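Local coordinates for hypothetical Thioesterase Protein SP_1851 (Streptococcus pneumoniae serotype 4, PDB 4XY5) that probably hydrolyses acyl-CoA thioesters as a PaaI-like member of the hotdog-fold thioesterase superfamily, at residues S13-Y18 with A55-L60; G47-T52 with D86-K91. The protein carries 1 engineered substitution. One frame throughout, in Å; residues are numbered along the deposited sequence.

Contact 1: residues S13-Y18 with A55-L60. Engineered in segment 55-60: A55 (natural residue Asp).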
loop_
_atom_site.group_PDB
_atom_site.type_symbol
_atom_site.label_atom_id
_atom_site.label_comp_id
_atom_site.label_asym_id
_atom_site.label_seq_id
_atom_site.Cartn_x
_atom_site.Cartn_y
_atom_site.Cartn_z
ATOM N N SER A 13 3.390 13.789 18.536
ATOM C CA SER A 13 3.904 12.782 19.435
ATOM C C SER A 13 2.920 11.619 19.574
ATOM O O SER A 13 1.723 11.793 19.392
ATOM C CB SER A 13 4.201 13.408 20.806
ATOM O OG SER A 13 4.767 12.444 21.671
ATOM N N ALA A 14 3.440 10.439 19.888
ATOM C CA ALA A 14 2.605 9.247 20.062
ATOM C C ALA A 14 3.071 8.452 21.267
ATOM O O ALA A 14 4.272 8.310 21.477
ATOM C CB ALA A 14 2.647 8.375 18.799
ATOM N N PHE A 15 2.122 7.932 22.045
ATOM C CA PHE A 15 2.392 7.191 23.285
ATOM C C PHE A 15 2.929 8.040 24.438
ATOM O O PHE A 15 3.814 7.606 25.180
ATOM C CB PHE A 15 3.348 6.030 23.031
ATOM C CG PHE A 15 2.787 4.987 22.086
ATOM C CD1 PHE A 15 1.868 4.053 22.544
ATOM C CD2 PHE A 15 3.161 4.967 20.751
ATOM C CE1 PHE A 15 1.336 3.098 21.690
ATOM C CE2 PHE A 15 2.639 4.014 19.885
ATOM C CZ PHE A 15 1.726 3.080 20.352
ATOM N N GLU A 16 2.368 9.228 24.608
ATOM C CA GLU A 16 2.596 9.995 25.828
ATOM C C GLU A 16 1.882 9.317 26.996
ATOM O O GLU A 16 2.269 9.476 28.157
ATOM C CB GLU A 16 2.127 11.436 25.649
ATOM C CG GLU A 16 2.958 12.180 24.616
ATOM C CD GLU A 16 2.774 13.683 24.653
ATOM O OE1 GLU A 16 3.618 14.384 24.057
ATOM O OE2 GLU A 16 1.791 14.162 25.258
ATOM N N ASN A 17 0.847 8.550 26.664
ATOM C CA ASN A 17 0.171 7.666 27.610
ATOM C C ASN A 17 -0.203 6.400 26.857
ATOM O O ASN A 17 -0.398 6.455 25.649
ATOM C CB ASN A 17 -1.085 8.312 28.202
ATOM C CG ASN A 17 -2.201 8.480 27.179
ATOM O OD1 ASN A 17 -2.985 7.545 26.920
ATOM N ND2 ASN A 17 -2.284 9.675 26.584
ATOM N N TYR A 18 -0.303 5.277 27.562
ATOM C CA TYR A 18 -0.785 4.032 26.949
ATOM C C TYR A 18 -0.986 2.970 28.020
ATOM O O TYR A 18 -0.444 3.079 29.119
ATOM C CB TYR A 18 0.182 3.513 25.871
ATOM C CG TYR A 18 1.531 3.051 26.381
ATOM C CD1 TYR A 18 1.739 1.729 26.771
ATOM C CD2 TYR A 18 2.606 3.941 26.468
ATOM C CE1 TYR A 18 2.985 1.309 27.244
ATOM C CE2 TYR A 18 3.843 3.529 26.930
ATOM C CZ TYR A 18 4.026 2.222 27.321
ATOM O OH TYR A 18 5.263 1.829 27.779
ATOM N N ALA A 55 2.266 1.089 14.002
ATOM C CA ALA A 55 3.608 0.543 13.787
ATOM C C ALA A 55 4.227 0.027 15.075
ATOM O O ALA A 55 4.904 -1.006 15.086
ATOM C CB ALA A 55 4.520 1.587 13.156
ATOM N N GLN A 56 4.021 0.763 16.159
ATOM C CA GLN A 56 4.513 0.313 17.451
ATOM C C GLN A 56 3.854 -1.017 17.844
ATOM O O GLN A 56 4.529 -1.970 18.263
ATOM C CB GLN A 56 4.253 1.383 18.501
ATOM C CG GLN A 56 4.789 1.050 19.885
ATOM C CD GLN A 56 6.307 1.043 19.952
ATOM O OE1 GLN A 56 6.998 1.307 18.964
ATOM N NE2 GLN A 56 6.835 0.732 21.128
ATOM N N ILE A 57 2.544 -1.109 17.651
ATOM C CA ILE A 57 1.837 -2.339 18.004
ATOM C C ILE A 57 2.272 -3.481 17.076
ATOM O O ILE A 57 2.398 -4.623 17.510
ATOM C CB ILE A 57 0.288 -2.132 17.994
ATOM C CG1 ILE A 57 -0.194 -1.712 19.391
ATOM C CG2 ILE A 57 -0.455 -3.421 17.623
ATOM C CD1 ILE A 57 0.513 -0.476 19.972
ATOM N N SER A 58 2.569 -3.178 15.815
ATOM C CA SER A 58 3.089 -4.211 14.918
ATOM C C SER A 58 4.422 -4.753 15.434
ATOM O O SER A 58 4.686 -5.960 15.382
ATOM C CB SER A 58 3.260 -3.669 13.494
ATOM O OG SER A 58 3.762 -4.684 12.622
ATOM N N GLY A 59 5.265 -3.855 15.926
ATOM C CA GLY A 59 6.544 -4.266 16.486
ATOM C C GLY A 59 6.341 -5.131 17.718
ATOM O O GLY A 59 7.026 -6.139 17.894
ATOM N N LEU A 60 5.389 -4.743 18.561
ATOM C CA LEU A 60 5.058 -5.533 19.749
ATOM C C LEU A 60 4.545 -6.921 19.360
ATOM O O LEU A 60 4.827 -7.906 20.044
ATOM C CB LEU A 60 4.032 -4.803 20.619
ATOM C CG LEU A 60 4.526 -3.531 21.339
ATOM C CD1 LEU A 60 3.359 -2.822 21.968
ATOM C CD2 LEU A 60 5.579 -3.851 22.392
#

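Contact 2: residues G47-T52 with D86-K91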
loop_
_atom_site.group_PDB
_atom_site.type_symbol
_atom_site.label_atom_id
_atom_site.label_comp_id
_atom_site.label_asym_id
_atom_site.label_seq_id
_atom_site.Cartn_x
_atom_site.Cartn_y
_atom_site.Cartn_z
ATOM N N GLY A 47 -2.588 11.812 10.922
ATOM C CA GLY A 47 -2.417 10.534 10.248
ATOM C C GLY A 47 -1.112 9.860 10.621
ATOM O O GLY A 47 -1.018 8.635 10.638
ATOM N N GLY A 48 -0.090 10.657 10.912
ATOM C CA GLY A 48 1.189 10.115 11.340
ATOM C C GLY A 48 1.132 9.549 12.749
ATOM O O GLY A 48 1.755 8.536 13.058
ATOM N N TYR A 49 0.397 10.228 13.618
ATOM C CA TYR A 49 0.142 9.721 14.963
ATOM C C TYR A 49 -0.554 8.372 14.904
ATOM O O TYR A 49 -0.112 7.406 15.535
ATOM C CB TYR A 49 -0.699 10.736 15.758
ATOM C CG TYR A 49 -1.438 10.192 16.968
ATOM C CD1 TYR A 49 -0.814 10.075 18.203
ATOM C CD2 TYR A 49 -2.788 9.846 16.876
ATOM C CE1 TYR A 49 -1.510 9.588 19.313
ATOM C CE2 TYR A 49 -3.483 9.369 17.972
ATOM C CZ TYR A 49 -2.844 9.244 19.184
ATOM O OH TYR A 49 -3.540 8.765 20.273
ATOM N N LEU A 50 -1.627 8.289 14.123
ATOM C CA LEU A 50 -2.370 7.037 14.003
ATOM C C LEU A 50 -1.481 5.936 13.432
ATOM O O LEU A 50 -1.505 4.817 13.909
ATOM C CB LEU A 50 -3.611 7.214 13.113
ATOM C CG LEU A 50 -4.687 8.162 13.659
ATOM C CD1 LEU A 50 -5.773 8.352 12.597
ATOM C CD2 LEU A 50 -5.259 7.563 14.915
ATOM N N PHE A 51 -0.695 6.261 12.412
ATOM C CA PHE A 51 0.220 5.267 11.850
ATOM C C PHE A 51 1.218 4.801 12.895
ATOM O O PHE A 51 1.535 3.608 12.994
ATOM C CB PHE A 51 0.969 5.831 10.645
ATOM C CG PHE A 51 1.932 4.852 10.018
ATOM C CD1 PHE A 51 1.542 4.059 8.954
ATOM C CD2 PHE A 51 3.236 4.734 10.500
ATOM C CE1 PHE A 51 2.435 3.168 8.369
ATOM C CE2 PHE A 51 4.126 3.854 9.939
ATOM C CZ PHE A 51 3.730 3.057 8.860
ATOM N N THR A 52 1.747 5.742 13.670
ATOM C CA THR A 52 2.766 5.375 14.629
ATOM C C THR A 52 2.185 4.447 15.708
ATOM O O THR A 52 2.850 3.506 16.140
ATOM C CB THR A 52 3.410 6.638 15.264
ATOM O OG1 THR A 52 4.098 7.377 14.234
ATOM C CG2 THR A 52 4.414 6.260 16.367
ATOM N N ASP A 86 -10.623 10.916 22.730
ATOM C CA ASP A 86 -10.970 9.554 22.318
ATOM C C ASP A 86 -10.049 8.582 23.029
ATOM O O ASP A 86 -8.876 8.877 23.237
ATOM C CB ASP A 86 -10.830 9.346 20.800
ATOM C CG ASP A 86 -12.012 9.866 20.006
ATOM O OD1 ASP A 86 -13.026 10.282 20.612
ATOM O OD2 ASP A 86 -11.924 9.843 18.754
ATOM N N VAL A 87 -10.574 7.421 23.407
ATOM C CA VAL A 87 -9.714 6.324 23.807
ATOM C C VAL A 87 -9.638 5.386 22.611
ATOM O O VAL A 87 -10.666 4.917 22.118
ATOM C CB VAL A 87 -10.241 5.590 25.045
ATOM C CG1 VAL A 87 -9.378 4.357 25.348
ATOM C CG2 VAL A 87 -10.267 6.543 26.223
ATOM N N LEU A 88 -8.421 5.172 22.119
ATOM C CA LEU A 88 -8.201 4.333 20.949
ATOM C C LEU A 88 -7.699 2.970 21.369
ATOM O O LEU A 88 -6.743 2.858 22.136
ATOM C CB LEU A 88 -7.194 4.989 20.000
ATOM C CG LEU A 88 -7.570 6.380 19.513
ATOM C CD1 LEU A 88 -6.541 6.905 18.503
ATOM C CD2 LEU A 88 -8.965 6.362 18.923
ATOM N N THR A 89 -8.347 1.931 20.858
ATOM C CA THR A 89 -7.894 0.571 21.082
ATOM C C THR A 89 -7.202 0.083 19.820
ATOM O O THR A 89 -7.809 0.032 18.768
ATOM C CB THR A 89 -9.053 -0.360 21.439
ATOM O OG1 THR A 89 -9.696 0.135 22.621
ATOM C CG2 THR A 89 -8.538 -1.774 21.704
ATOM N N ILE A 90 -5.932 -0.270 19.968
ATOM C CA ILE A 90 -5.064 -0.671 18.873
ATOM C C ILE A 90 -4.853 -2.165 18.986
ATOM O O ILE A 90 -4.221 -2.633 19.930
ATOM C CB ILE A 90 -3.697 0.045 18.940
ATOM C CG1 ILE A 90 -3.884 1.510 19.329
ATOM C CG2 ILE A 90 -2.918 -0.115 17.602
ATOM C CD1 ILE A 90 -2.716 2.062 20.163
ATOM N N LYS A 91 -5.399 -2.908 18.035
ATOM C CA LYS A 91 -5.303 -4.364 18.050
ATOM C C LYS A 91 -4.466 -4.830 16.886
ATOM O O LYS A 91 -4.820 -4.573 15.741
ATOM C CB LYS A 91 -6.691 -5.000 17.965
ATOM C CG LYS A 91 -7.645 -4.562 19.068
ATOM C CD LYS A 91 -8.971 -5.318 18.966
ATOM C CE LYS A 91 -9.821 -5.109 20.215
ATOM N NZ LYS A 91 -11.025 -5.994 20.193
#

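Contact 1: residues S13-Y18 with A55-L60
The phenyl ring of F15 reaches from the turn after strand 12-14 to the flank of the central helix and rests against Q56 and I57. Its far end does the touching. CE2 lies 3.4 Å from CB of Q56, the shortest approach between the segments, and CZ is 3.7 Å from CG of Q56; the start of the glutamine chain thus meets the ring obliquely, while the carboxamide plane is turned 57° from the ring. I57 comes instead to the edge, near the ring plane, its terminal methyl CD1 3.8 Å from CZ of F15. At the CD1 edge of the ring, in its plane, sits CB of Y18 from the same turn. F15, just past the end of strand 12-14, has a left-handed backbone conformation, and its CB points toward the helix. In Q56, CG stands opposite the backbone N (chi1 -177°) and the chain then bends at chi2 (69°); this bend keeps CB and CG beside CE2 and CZ of F15 and carries the amide away from the ring. OE1 of that amide accepts a hydrogen bond from NE2 of H46 of the second subunit, which ties its polar end to the interface. F9 of that subunit meets the F15 ring edge-to-face and stacks on Y18. The contact joins helix 47-64 to the N-terminal segment: I57 continues onto V28 and V30 of strand 27-33, F15 also touches L53 one turn earlier, and S13 and A14 pair antiparallel with a strand of the second subunit.

Contact 2: residues G47-T52 with D86-K91
The Y49 ring meets L88 at its edge, near the ring plane, and not over a face: methyl CD1 of L88 lies 4.0 Å from CE2 of Y49 and 3.9 Å from its OH. The two side chains come from opposite directions, the tyrosine outward from the first turn of the helix and the leucine from the strand toward the helix. L50 brings a second apolar group to the same methyl, its CD2 being 3.9 Å from CD1 of L88, and these two leucines run at about a right angle. One branch of L88 therefore carries the whole contact, touching consecutive helix residues. Y49 has CG opposite its backbone N (chi1 160°), which extends the ring away from the helix until its phenol end arrives over the sheet. Within the helix, OG1 of T52 donates a hydrogen bond to O of G48 (2.9 Å), approaching 31° out of the carbonyl plane. The backbone N of T52 reaches that oxygen from the other face, so two donors grip it. The packing is that of a hotdog fold, in which the sheet wraps round a central helix: helix 47-64 lies on strand 87-97, whose neighbours are strands 27-33 and 101-109. L88 also packs on V34 and I108, Y49 on T32 and V34, and L50 on Y78 of strand 68-78.

Contacts 1 and 2 share helix 47-64 and lie about 8 Å apart, centre to centre. Contact 1 packs the N-terminal segment on the helix, contact 2 the helix on the sheet, and they meet directly. O of S13 is 3.3 Å from CD1 of Y49, beside the packing of A14 on T52. Farther along the helix, CG1 of I57 is 3.6 Å from CG2 of I90. Both also border the second subunit, where the F51 rings of the two chains stack. In hotdog thioesterases the active site commonly forms at such a dimer interface; A55, engineered in place of the natural Asp, lies on the helix segment of contact 1.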